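Local coordinates for EAL/GGDEF domain protein (PDB 3ICL) that is of unknown individual function but is a GGDEF domain, an alpha/beta fold widespread among bacterial signalling proteins, at residues A[146-151]-A[156-161]; A[124-129]-A[136-141]; A[74-77]-A[81-84]; A[104-109]-A[117-122]. The protein carries 1 engineered substitution. All blocks are in the same frame, centred on the assembly; numbering follows the deposited sequence.

Interaction 1: A[146-151]-A[156-161]; sequences MYHAKS and NYQFFS. With SO4 (sulfate ion), chain C.
N156 takes hold of A149 in an unusual way: its ND2 gives a hydrogen bond to A149 O from above the carbonyl plane, 57° out of it, and not on a lone pair. N156 ND2 to A149 O is 3.0 Å, and the accepting oxygen lies close to the plane of the N156 amide. With CG placed between the backbone N and the carbonyl carbon (chi1 55°), the amide is turned to the helix, and S122 OG holds OD1, so both its ends are fixed. Two residues on, Q158 points to the same helix face. Its OE1 sits 3.3 Å from A149 CA, while its NE2 comes within 3.2 Å of H148 CB and near the edge of the imidazole, the amide and ring planes 44° apart. A149 CB packs between the two amides, 3.8 Å from Q158 CG. Helix 135-152 and strand 156-159 are the last two elements of a beta-alpha-beta unit begun by strand 121-127, where the helix hands over to the final strand. A water lies in the plane of the H148 ring, 2.8 Å from H148 ND1, and accepts weakly from S161 N. Away from the strand, Y147 OH and the extended K150, through NZ, bind a sulfate ion, probably picked up from the crystallisation solution; M146 CE rests over the centre of the Y147 ring.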
loop_
_atom_site.group_PDB
_atom_site.type_symbol
_atom_site.label_atom_id
_atom_site.label_comp_id
_atom_site.label_asym_id
_atom_site.label_seq_id
_atom_site.Cartn_x
_atom_site.Cartn_y
_atom_site.Cartn_z
HETATM N N MSE A 146 -7.167 5.753 -4.599
HETATM C CA MSE A 146 -7.526 4.545 -3.865
HETATM C C MSE A 146 -9.038 4.468 -3.641
HETATM O O MSE A 146 -9.676 3.482 -4.010
HETATM C CB MSE A 146 -6.811 4.530 -2.516
HETATM C CG MSE A 146 -6.967 3.237 -1.733
HETATM SE SE MSE A 146 -6.305 3.423 0.085
HETATM C CE MSE A 146 -7.894 4.252 0.853
ATOM N N TYR A 147 -9.608 5.506 -3.031
ATOM C CA TYR A 147 -11.040 5.532 -2.765
ATOM C C TYR A 147 -11.858 5.461 -4.046
ATOM O O TYR A 147 -12.953 4.905 -4.054
ATOM C CB TYR A 147 -11.414 6.781 -1.955
ATOM C CG TYR A 147 -11.076 6.654 -0.485
ATOM C CD1 TYR A 147 -11.659 5.656 0.296
ATOM C CD2 TYR A 147 -10.163 7.516 0.119
ATOM C CE1 TYR A 147 -11.342 5.516 1.643
ATOM C CE2 TYR A 147 -9.837 7.388 1.467
ATOM C CZ TYR A 147 -10.431 6.383 2.221
ATOM O OH TYR A 147 -10.103 6.236 3.547
ATOM N N HIS A 148 -11.335 6.024 -5.130
ATOM C CA HIS A 148 -12.038 5.966 -6.407
ATOM C C HIS A 148 -12.110 4.504 -6.833
ATOM O O HIS A 148 -13.163 4.011 -7.246
ATOM C CB HIS A 148 -11.296 6.783 -7.470
ATOM C CG HIS A 148 -11.602 8.250 -7.428
ATOM N ND1 HIS A 148 -10.821 9.192 -8.063
ATOM C CD2 HIS A 148 -12.617 8.933 -6.848
ATOM C CE1 HIS A 148 -11.342 10.392 -7.876
ATOM N NE2 HIS A 148 -12.432 10.263 -7.142
ATOM N N ALA A 149 -10.979 3.817 -6.722
ATOM C CA ALA A 149 -10.900 2.409 -7.079
ATOM C C ALA A 149 -11.895 1.618 -6.235
ATOM O O ALA A 149 -12.711 0.867 -6.762
ATOM C CB ALA A 149 -9.480 1.889 -6.846
ATOM N N LYS A 150 -11.828 1.810 -4.923
ATOM C CA LYS A 150 -12.710 1.118 -3.989
ATOM C C LYS A 150 -14.186 1.310 -4.326
ATOM O O LYS A 150 -15.004 0.420 -4.102
ATOM C CB LYS A 150 -12.449 1.610 -2.563
ATOM C CG LYS A 150 -13.209 0.840 -1.495
ATOM C CD LYS A 150 -12.956 1.416 -0.111
ATOM C CE LYS A 150 -13.760 0.681 0.941
ATOM N NZ LYS A 150 -13.758 1.404 2.245
ATOM N N SER A 151 -14.527 2.473 -4.866
ATOM C CA SER A 151 -15.913 2.759 -5.207
ATOM C C SER A 151 -16.400 2.022 -6.455
ATOM O O SER A 151 -17.597 1.781 -6.599
ATOM C CB SER A 151 -16.111 4.267 -5.399
ATOM O OG SER A 151 -15.549 4.691 -6.627
ATOM N N ASN A 156 -8.529 -4.264 -7.044
ATOM C CA ASN A 156 -8.156 -3.433 -8.178
ATOM C C ASN A 156 -7.213 -2.309 -7.801
ATOM O O ASN A 156 -6.927 -2.075 -6.626
ATOM C CB ASN A 156 -9.421 -2.823 -8.772
ATOM C CG ASN A 156 -10.235 -2.055 -7.733
ATOM O OD1 ASN A 156 -10.026 -2.207 -6.527
ATOM N ND2 ASN A 156 -11.175 -1.242 -8.197
ATOM N N TYR A 157 -6.738 -1.602 -8.815
ATOM C CA TYR A 157 -5.859 -0.474 -8.600
ATOM C C TYR A 157 -6.134 0.545 -9.689
ATOM O O TYR A 157 -6.702 0.221 -10.730
ATOM C CB TYR A 157 -4.384 -0.906 -8.631
ATOM C CG TYR A 157 -3.804 -1.248 -10.000
ATOM C CD1 TYR A 157 -3.427 -0.246 -10.900
ATOM C CD2 TYR A 157 -3.591 -2.575 -10.375
ATOM C CE1 TYR A 157 -2.846 -0.561 -12.136
ATOM C CE2 TYR A 157 -3.014 -2.900 -11.606
ATOM C CZ TYR A 157 -2.643 -1.890 -12.477
ATOM O OH TYR A 157 -2.058 -2.218 -13.681
ATOM N N GLN A 158 -5.766 1.789 -9.430
ATOM C CA GLN A 158 -5.928 2.824 -10.432
ATOM C C GLN A 158 -5.031 4.005 -10.112
ATOM O O GLN A 158 -4.740 4.290 -8.943
ATOM C CB GLN A 158 -7.394 3.257 -10.545
ATOM C CG GLN A 158 -7.903 4.170 -9.471
ATOM C CD GLN A 158 -9.299 4.672 -9.796
ATOM O OE1 GLN A 158 -10.240 3.887 -9.902
ATOM N NE2 GLN A 158 -9.434 5.981 -9.969
ATOM N N PHE A 159 -4.560 4.669 -11.160
ATOM C CA PHE A 159 -3.688 5.826 -11.003
ATOM C C PHE A 159 -4.521 7.075 -10.783
ATOM O O PHE A 159 -5.653 7.160 -11.248
ATOM C CB PHE A 159 -2.839 6.053 -12.253
ATOM C CG PHE A 159 -1.762 5.037 -12.458
ATOM C CD1 PHE A 159 -2.028 3.837 -13.108
ATOM C CD2 PHE A 159 -0.458 5.300 -12.036
ATOM C CE1 PHE A 159 -1.010 2.912 -13.343
ATOM C CE2 PHE A 159 0.566 4.381 -12.266
ATOM C CZ PHE A 159 0.288 3.185 -12.922
ATOM N N PHE A 160 -3.951 8.043 -10.077
ATOM C CA PHE A 160 -4.634 9.300 -9.842
ATOM C C PHE A 160 -4.796 10.000 -11.193
ATOM O O PHE A 160 -3.899 9.941 -12.033
ATOM C CB PHE A 160 -3.804 10.181 -8.900
ATOM C CG PHE A 160 -4.371 11.565 -8.704
ATOM C CD1 PHE A 160 -3.783 12.667 -9.323
ATOM C CD2 PHE A 160 -5.507 11.760 -7.929
ATOM C CE1 PHE A 160 -4.321 13.943 -9.172
ATOM C CE2 PHE A 160 -6.055 13.029 -7.774
ATOM C CZ PHE A 160 -5.459 14.125 -8.397
ATOM N N SER A 161 -5.940 10.647 -11.405
ATOM C CA SER A 161 -6.189 11.372 -12.651
ATOM C C SER A 161 -6.375 12.861 -12.370
ATOM O O SER A 161 -7.377 13.265 -11.778
ATOM C CB SER A 161 -7.439 10.834 -13.349
ATOM O OG SER A 161 -7.246 9.496 -13.766
HETATM S S SO4 C . -12.034 3.194 5.000
HETATM O O1 SO4 C . -10.954 4.199 5.005
HETATM O O2 SO4 C . -12.080 2.524 6.315
HETATM O O3 SO4 C . -13.324 3.861 4.737
HETATM O O4 SO4 C . -11.771 2.188 3.950
HETATM O O HOH W 1 -8.263 9.747 -9.015
#

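Interaction 2: A[124-129]-A[136-141]; sequences GIAVSP and EQLLRN. With SO4 (sulfate ion), chain D.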
loop_
_atom_site.group_PDB
_atom_site.type_symbol
_atom_site.label_atom_id
_atom_site.label_comp_id
_atom_site.label_asym_id
_atom_site.label_seq_id
_atom_site.Cartn_x
_atom_site.Cartn_y
_atom_site.Cartn_z
ATOM N N GLY A 124 -4.584 2.764 -4.784
ATOM C CA GLY A 124 -4.534 4.015 -5.523
ATOM C C GLY A 124 -3.071 4.300 -5.811
ATOM O O GLY A 124 -2.220 4.073 -4.946
ATOM N N ILE A 125 -2.786 4.827 -6.898
ATOM C CA ILE A 125 -1.377 5.034 -7.218
ATOM C C ILE A 125 -1.048 6.472 -7.607
ATOM O O ILE A 125 -1.780 7.111 -8.371
ATOM C CB ILE A 125 -0.887 4.121 -8.383
ATOM C CG1 ILE A 125 -0.912 2.642 -7.979
ATOM C CG2 ILE A 125 0.545 4.486 -8.747
ATOM C CD1 ILE A 125 -0.703 1.681 -9.127
ATOM N N ALA A 126 -0.028 7.083 -7.220
ATOM C CA ALA A 126 0.334 8.461 -7.539
ATOM C C ALA A 126 1.794 8.468 -7.971
ATOM O O ALA A 126 2.660 7.969 -7.257
ATOM C CB ALA A 126 0.138 9.355 -6.330
ATOM N N VAL A 127 2.057 9.036 -9.143
ATOM C CA VAL A 127 3.411 9.097 -9.685
ATOM C C VAL A 127 3.973 10.515 -9.614
ATOM O O VAL A 127 3.321 11.469 -10.031
ATOM C CB VAL A 127 3.437 8.645 -11.167
ATOM C CG1 VAL A 127 4.876 8.539 -11.660
ATOM C CG2 VAL A 127 2.713 7.314 -11.320
ATOM N N SER A 128 5.182 10.648 -9.083
ATOM C CA SER A 128 5.823 11.955 -8.994
ATOM C C SER A 128 6.519 12.210 -10.325
ATOM O O SER A 128 7.132 11.301 -10.886
ATOM C CB SER A 128 6.862 11.971 -7.869
ATOM O OG SER A 128 7.445 13.259 -7.742
ATOM N N PRO A 129 6.465 13.454 -10.836
ATOM C CA PRO A 129 5.803 14.626 -10.255
ATOM C C PRO A 129 4.378 14.895 -10.752
ATOM O O PRO A 129 3.643 15.662 -10.135
ATOM C CB PRO A 129 6.746 15.755 -10.638
ATOM C CG PRO A 129 7.110 15.366 -12.037
ATOM C CD PRO A 129 7.373 13.866 -11.925
ATOM N N GLU A 136 2.968 15.383 0.690
ATOM C CA GLU A 136 1.574 15.528 1.090
ATOM C C GLU A 136 0.641 15.436 -0.114
ATOM O O GLU A 136 -0.406 14.797 -0.048
ATOM C CB GLU A 136 1.321 16.860 1.803
ATOM C CG GLU A 136 -0.162 17.051 2.131
ATOM C CD GLU A 136 -0.484 18.381 2.770
ATOM O OE1 GLU A 136 -1.689 18.717 2.839
ATOM O OE2 GLU A 136 0.453 19.086 3.202
ATOM N N GLN A 137 1.017 16.081 -1.211
ATOM C CA GLN A 137 0.191 16.052 -2.410
ATOM C C GLN A 137 0.174 14.652 -3.009
ATOM O O GLN A 137 -0.872 14.169 -3.445
ATOM C CB GLN A 137 0.714 17.039 -3.455
ATOM C CG GLN A 137 0.697 18.483 -3.011
ATOM C CD GLN A 137 1.214 19.421 -4.085
ATOM O OE1 GLN A 137 2.294 19.213 -4.643
ATOM N NE2 GLN A 137 0.445 20.465 -4.377
ATOM N N LEU A 138 1.335 14.004 -3.025
ATOM C CA LEU A 138 1.444 12.664 -3.586
ATOM C C LEU A 138 0.569 11.675 -2.817
ATOM O O LEU A 138 -0.190 10.911 -3.416
ATOM C CB LEU A 138 2.905 12.209 -3.572
ATOM C CG LEU A 138 3.291 11.147 -4.607
ATOM C CD1 LEU A 138 3.068 11.688 -6.021
ATOM C CD2 LEU A 138 4.751 10.762 -4.416
ATOM N N LEU A 139 0.676 11.698 -1.492
ATOM C CA LEU A 139 -0.105 10.817 -0.630
ATOM C C LEU A 139 -1.606 11.064 -0.773
ATOM O O LEU A 139 -2.390 10.127 -0.936
ATOM C CB LEU A 139 0.310 11.019 0.829
ATOM C CG LEU A 139 1.599 10.323 1.265
ATOM C CD1 LEU A 139 2.136 10.952 2.546
ATOM C CD2 LEU A 139 1.318 8.836 1.450
ATOM N N ARG A 140 -2.004 12.328 -0.701
ATOM C CA ARG A 140 -3.409 12.686 -0.833
ATOM C C ARG A 140 -3.954 12.263 -2.188
ATOM O O ARG A 140 -5.099 11.821 -2.292
ATOM C CB ARG A 140 -3.587 14.193 -0.651
ATOM C CG ARG A 140 -3.417 14.649 0.788
ATOM C CD ARG A 140 -3.486 16.162 0.904
ATOM N NE ARG A 140 -4.741 16.699 0.380
ATOM C CZ ARG A 140 -5.037 17.995 0.351
ATOM N NH1 ARG A 140 -4.165 18.881 0.818
ATOM N NH2 ARG A 140 -6.200 18.406 -0.138
ATOM N N ASN A 141 -3.138 12.388 -3.225
ATOM C CA ASN A 141 -3.586 12.011 -4.558
ATOM C C ASN A 141 -3.670 10.486 -4.695
ATOM O O ASN A 141 -4.596 9.967 -5.318
ATOM C CB ASN A 141 -2.662 12.629 -5.618
ATOM C CG ASN A 141 -2.884 14.128 -5.783
ATOM O OD1 ASN A 141 -2.080 14.824 -6.403
ATOM N ND2 ASN A 141 -3.985 14.630 -5.231
HETATM S S SO4 D . -5.664 22.246 0.243
HETATM O O1 SO4 D . -5.640 21.448 -0.995
HETATM O O2 SO4 D . -4.842 21.598 1.283
HETATM O O3 SO4 D . -5.133 23.596 -0.030
HETATM O O4 SO4 D . -7.059 22.351 0.714
#
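A126 is the residue of the strand that meets the helix most directly. Its CB points at the helix and comes 3.3 Å from L138 O, with L138 CD1 at 3.8 Å beside it; N141 CB adds a looser touch, 4.4 Å from A126 CB. At V127 the side chain turns to the other side of the sheet, onto P30, N94 and F159, and backbone does the touching: V127 C lies 3.9 Å from L138 CD1. The same methyl is 3.9 Å from S128 N, so the CD1 methyl sits against the strand between A126 and S128. The torsion behind this puts L138 CG beside the carbonyl carbon and anti to the backbone N (chi1 -155°). S128 then brings its CB to 4.2 Å from L138 CD2, and its OG has a weak hydrogen bond to E25. R140 leads away from the strand. Its NH1 makes a salt bridge to E136 OE1, one turn back, and the edge carrying NH1 and NH2 meets O2 and O1 of a sulfate ion. With no hydrogen bond between the segments, small strand residue against leucine is the packing that lays helix 135-152 on strand 121-127, the opening step of a beta-alpha-beta unit.

Interaction 3: A[74-77]-A[81-84]; sequences VARI and KFTI. Engineered in segment 81-84: K81 (natural residue Glu). With SO4 (sulfate ion), chain C.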
loop_
_atom_site.group_PDB
_atom_site.type_symbol
_atom_site.label_atom_id
_atom_site.label_comp_id
_atom_site.label_asym_id
_atom_site.label_seq_id
_atom_site.Cartn_x
_atom_site.Cartn_y
_atom_site.Cartn_z
ATOM N N VAL A 74 7.206 0.314 3.464
ATOM C CA VAL A 74 5.783 0.078 3.671
ATOM C C VAL A 74 5.446 0.480 5.104
ATOM O O VAL A 74 6.202 0.182 6.025
ATOM C CB VAL A 74 5.432 -1.417 3.475
ATOM C CG1 VAL A 74 3.949 -1.634 3.666
ATOM C CG2 VAL A 74 5.874 -1.883 2.097
ATOM N N ALA A 75 4.324 1.163 5.292
ATOM C CA ALA A 75 3.909 1.592 6.627
ATOM C C ALA A 75 2.386 1.621 6.723
ATOM O O ALA A 75 1.702 1.965 5.765
ATOM C CB ALA A 75 4.486 2.966 6.940
ATOM N N ARG A 76 1.862 1.269 7.893
ATOM C CA ARG A 76 0.422 1.225 8.118
ATOM C C ARG A 76 -0.144 2.597 8.474
ATOM O O ARG A 76 0.556 3.438 9.039
ATOM C CB ARG A 76 0.116 0.227 9.244
ATOM C CG ARG A 76 -1.364 -0.074 9.464
ATOM C CD ARG A 76 -1.536 -1.316 10.337
ATOM N NE ARG A 76 -1.041 -1.119 11.697
ATOM C CZ ARG A 76 -1.818 -0.848 12.743
ATOM N NH1 ARG A 76 -3.131 -0.746 12.588
ATOM N NH2 ARG A 76 -1.282 -0.676 13.944
ATOM N N ILE A 77 -1.407 2.824 8.133
ATOM C CA ILE A 77 -2.051 4.086 8.469
ATOM C C ILE A 77 -3.564 3.928 8.501
ATOM O O ILE A 77 -4.127 3.078 7.813
ATOM C CB ILE A 77 -1.653 5.219 7.477
ATOM C CG1 ILE A 77 -2.109 6.575 8.031
ATOM C CG2 ILE A 77 -2.273 4.974 6.104
ATOM C CD1 ILE A 77 -1.655 7.760 7.201
ATOM N N LYS A 81 -5.030 0.646 6.383
ATOM C CA LYS A 81 -4.489 1.081 5.099
ATOM C C LYS A 81 -2.969 1.000 5.192
ATOM O O LYS A 81 -2.406 0.957 6.284
ATOM C CB LYS A 81 -4.902 2.515 4.769
ATOM C CG LYS A 81 -6.172 2.648 3.939
ATOM C CD LYS A 81 -7.427 2.371 4.749
ATOM C CE LYS A 81 -7.665 3.453 5.787
ATOM N NZ LYS A 81 -8.910 3.197 6.553
ATOM N N PHE A 82 -2.313 0.961 4.041
ATOM C CA PHE A 82 -0.857 0.891 3.990
ATOM C C PHE A 82 -0.335 1.861 2.933
ATOM O O PHE A 82 -0.883 1.941 1.831
ATOM C CB PHE A 82 -0.404 -0.530 3.628
ATOM C CG PHE A 82 -0.721 -1.562 4.675
ATOM C CD1 PHE A 82 0.161 -1.805 5.722
ATOM C CD2 PHE A 82 -1.905 -2.291 4.615
ATOM C CE1 PHE A 82 -0.132 -2.759 6.696
ATOM C CE2 PHE A 82 -2.204 -3.249 5.586
ATOM C CZ PHE A 82 -1.316 -3.480 6.626
ATOM N N THR A 83 0.703 2.615 3.277
ATOM C CA THR A 83 1.306 3.530 2.315
ATOM C C THR A 83 2.571 2.836 1.847
ATOM O O THR A 83 3.422 2.456 2.649
ATOM C CB THR A 83 1.671 4.889 2.926
ATOM O OG1 THR A 83 2.416 4.686 4.129
ATOM C CG2 THR A 83 0.402 5.700 3.213
ATOM N N ILE A 84 2.675 2.667 0.540
ATOM C CA ILE A 84 3.800 1.977 -0.060
ATOM C C ILE A 84 4.644 2.909 -0.922
ATOM O O ILE A 84 4.162 3.486 -1.893
ATOM C CB ILE A 84 3.262 0.803 -0.902
ATOM C CG1 ILE A 84 2.508 -0.153 0.026
ATOM C CG2 ILE A 84 4.390 0.120 -1.657
ATOM C CD1 ILE A 84 1.437 -0.974 -0.659
HETATM S S SO4 C . -12.034 3.194 5.000
HETATM O O1 SO4 C . -10.954 4.199 5.005
HETATM O O2 SO4 C . -12.080 2.524 6.315
HETATM O O3 SO4 C . -13.324 3.861 4.737
HETATM O O4 SO4 C . -11.771 2.188 3.950
#
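A75 and T83 form a hydrogen-bonded antiparallel pair, T83 N to A75 O at 2.8 Å and A75 N to T83 O at 3.1 Å. I77 and K81 make a second such pair: I77 N to K81 O at 2.8 Å and K81 N to I77 O at 3.0 Å. R76 with F82 is the non-hydrogen-bonded pair between them, and V74 with I84 another beyond A75 and T83, with CA-H...O contacts such as F82 CA to A75 O, 3.3 Å.

Among apolar contacts, V74 and I84 run next to one another in the same direction, CG1 to CG1 4.2 Å, and the F82 ring brings CE1 to 3.9 Å from R76 CB. On the other face I77 CG2 packs on T83 CG2.

R76 bends at chi3 (66°) to a salt bridge with D2, and NH1 bonds G79 O. K81, engineered from Glu, sends NZ to a sulfate ion, 2.8 Å from its O1.

The GGDEF signature spans the turn and runs on through K81 to F82. Helix 50-67 covers the V74, F82 and I84 face through I64, and R10 and F13 of helix 10-23 lie against A75 and T83; strand 32-38 continues the sheet beside 81-86.

Interaction 4: A[104-109]-A[117-122]; sequences DGLAQP and IVISVS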
loop_
_atom_site.group_PDB
_atom_site.type_symbol
_atom_site.label_atom_id
_atom_site.label_comp_id
_atom_site.label_asym_id
_atom_site.label_seq_id
_atom_site.Cartn_x
_atom_site.Cartn_y
_atom_site.Cartn_z
ATOM N N ASP A 104 -1.624 -10.068 -6.335
ATOM C CA ASP A 104 -1.457 -11.512 -6.489
ATOM C C ASP A 104 -1.154 -12.161 -5.146
ATOM O O ASP A 104 -1.669 -13.235 -4.840
ATOM C CB ASP A 104 -0.332 -11.842 -7.479
ATOM C CG ASP A 104 -0.695 -11.485 -8.907
ATOM O OD1 ASP A 104 -1.896 -11.257 -9.170
ATOM O OD2 ASP A 104 0.213 -11.440 -9.762
ATOM N N GLY A 105 -0.325 -11.507 -4.342
ATOM C CA GLY A 105 0.012 -12.061 -3.043
ATOM C C GLY A 105 -1.139 -11.981 -2.054
ATOM O O GLY A 105 -1.366 -12.921 -1.291
ATOM N N LEU A 106 -1.875 -10.871 -2.071
ATOM C CA LEU A 106 -2.993 -10.685 -1.151
ATOM C C LEU A 106 -4.280 -11.403 -1.547
ATOM O O LEU A 106 -5.235 -11.438 -0.770
ATOM C CB LEU A 106 -3.283 -9.192 -0.955
ATOM C CG LEU A 106 -2.117 -8.344 -0.432
ATOM C CD1 LEU A 106 -2.591 -6.915 -0.161
ATOM C CD2 LEU A 106 -1.554 -8.967 0.834
ATOM N N ALA A 107 -4.316 -11.960 -2.754
ATOM C CA ALA A 107 -5.493 -12.695 -3.209
ATOM C C ALA A 107 -5.439 -14.105 -2.626
ATOM O O ALA A 107 -6.428 -14.835 -2.648
ATOM C CB ALA A 107 -5.522 -12.763 -4.726
ATOM N N GLN A 108 -4.272 -14.490 -2.118
ATOM C CA GLN A 108 -4.111 -15.810 -1.514
ATOM C C GLN A 108 -4.802 -15.795 -0.158
ATOM O O GLN A 108 -4.804 -14.778 0.533
ATOM C CB GLN A 108 -2.629 -16.142 -1.334
ATOM C CG GLN A 108 -1.849 -16.238 -2.631
ATOM C CD GLN A 108 -0.355 -16.305 -2.396
ATOM O OE1 GLN A 108 0.224 -15.408 -1.779
ATOM N NE2 GLN A 108 0.280 -17.368 -2.882
ATOM N N PRO A 109 -5.406 -16.922 0.244
ATOM C CA PRO A 109 -6.085 -16.949 1.545
ATOM C C PRO A 109 -5.159 -16.769 2.746
ATOM O O PRO A 109 -3.960 -17.027 2.670
ATOM C CB PRO A 109 -6.766 -18.320 1.554
ATOM C CG PRO A 109 -7.007 -18.587 0.086
ATOM C CD PRO A 109 -5.706 -18.141 -0.531
ATOM N N ILE A 117 -9.585 -16.872 5.454
ATOM C CA ILE A 117 -9.911 -15.461 5.299
ATOM C C ILE A 117 -9.408 -14.933 3.958
ATOM O O ILE A 117 -8.242 -15.120 3.592
ATOM C CB ILE A 117 -9.300 -14.585 6.419
ATOM C CG1 ILE A 117 -9.842 -15.008 7.786
ATOM C CG2 ILE A 117 -9.645 -13.122 6.168
ATOM C CD1 ILE A 117 -11.346 -14.891 7.910
ATOM N N VAL A 118 -10.309 -14.292 3.222
ATOM C CA VAL A 118 -9.973 -13.710 1.936
ATOM C C VAL A 118 -10.266 -12.217 2.037
ATOM O O VAL A 118 -11.402 -11.815 2.272
ATOM C CB VAL A 118 -10.810 -14.338 0.796
ATOM C CG1 VAL A 118 -12.293 -14.263 1.129
ATOM C CG2 VAL A 118 -10.521 -13.621 -0.516
ATOM N N ILE A 119 -9.238 -11.390 1.897
ATOM C CA ILE A 119 -9.451 -9.951 1.980
ATOM C C ILE A 119 -9.671 -9.381 0.596
ATOM O O ILE A 119 -9.231 -9.963 -0.402
ATOM C CB ILE A 119 -8.244 -9.201 2.604
ATOM C CG1 ILE A 119 -6.970 -9.506 1.813
ATOM C CG2 ILE A 119 -8.102 -9.567 4.075
ATOM C CD1 ILE A 119 -5.777 -8.695 2.237
ATOM N N SER A 120 -10.372 -8.253 0.542
ATOM C CA SER A 120 -10.616 -7.549 -0.712
ATOM C C SER A 120 -9.691 -6.328 -0.605
ATOM O O SER A 120 -9.595 -5.711 0.457
ATOM C CB SER A 120 -12.088 -7.136 -0.815
ATOM O OG SER A 120 -12.476 -6.372 0.310
ATOM N N VAL A 121 -9.009 -5.988 -1.695
ATOM C CA VAL A 121 -8.039 -4.889 -1.687
ATOM C C VAL A 121 -8.235 -3.849 -2.791
ATOM O O VAL A 121 -8.605 -4.189 -3.913
ATOM C CB VAL A 121 -6.596 -5.464 -1.829
ATOM C CG1 VAL A 121 -5.577 -4.345 -1.910
ATOM C CG2 VAL A 121 -6.282 -6.388 -0.656
ATOM N N SER A 122 -7.985 -2.584 -2.463
ATOM C CA SER A 122 -8.085 -1.495 -3.442
ATOM C C SER A 122 -6.822 -0.660 -3.338
ATOM O O SER A 122 -6.408 -0.281 -2.243
ATOM C CB SER A 122 -9.302 -0.606 -3.180
ATOM O OG SER A 122 -10.493 -1.216 -3.639
HETATM O O HOH W 2 -6.867 -12.919 0.771
#
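Helix 96-106 comes down onto the approach to strand 121-127 of the main sheet, with L106 packing on I119 and V121. L106 and V121 meet nearly perpendicular to each other, L106 CD1 lying 3.8 Å from V121 CG2. I119, two residues before V121, meets L106 as well: its CG1 is flanked by backbone N and C (chi1 56°), which brings CG1 to 3.7 Å from L106 O and CD1 to 4.1 Å from L106 CB. Further out, P109 CA makes a CA-H...O contact of 3.5 Å to I117 O. No direct hydrogen bond joins the segments; one water does the work, giving its protons to L106 O at 2.7 Å and Q108 O at 2.8 Å and accepting from I119 N at 3.0 Å. The water thus serves three backbone groups, two on 104-109 and one on 117-122. R63 of helix 50-67 also donates to Q108 O and P109 O, and T60 touches both L106 and I119. L36 of strand 32-38 touches both L106 and V121. The segments bracket the small antiparallel hairpin 110-112/115-117 that joins helix to strand in this GGDEF-family alpha/beta fold, helices packed round a central sheet.

Overall arrangement
From the N terminus, interaction 3 comes first, closing the short hairpin of strands 73-77 and 81-86 at one edge of the five-stranded sheet. Interaction 4 follows, closing the excursion through hairpin 110-112/115-117 between helix 96-106 and strand 121-127. Interaction 2 opens directly afterwards on that same strand and closes its loop to helix 135-152, and interaction 1 closes the last turn, from that helix to edge strand 156-159. All four loops lie in series; none nests in or crosses another. Interactions 1 and 2 touch where Q158 and F160 meet I125, while interactions 1 and 3, about 16 Å apart between centres, share a sulfate ion.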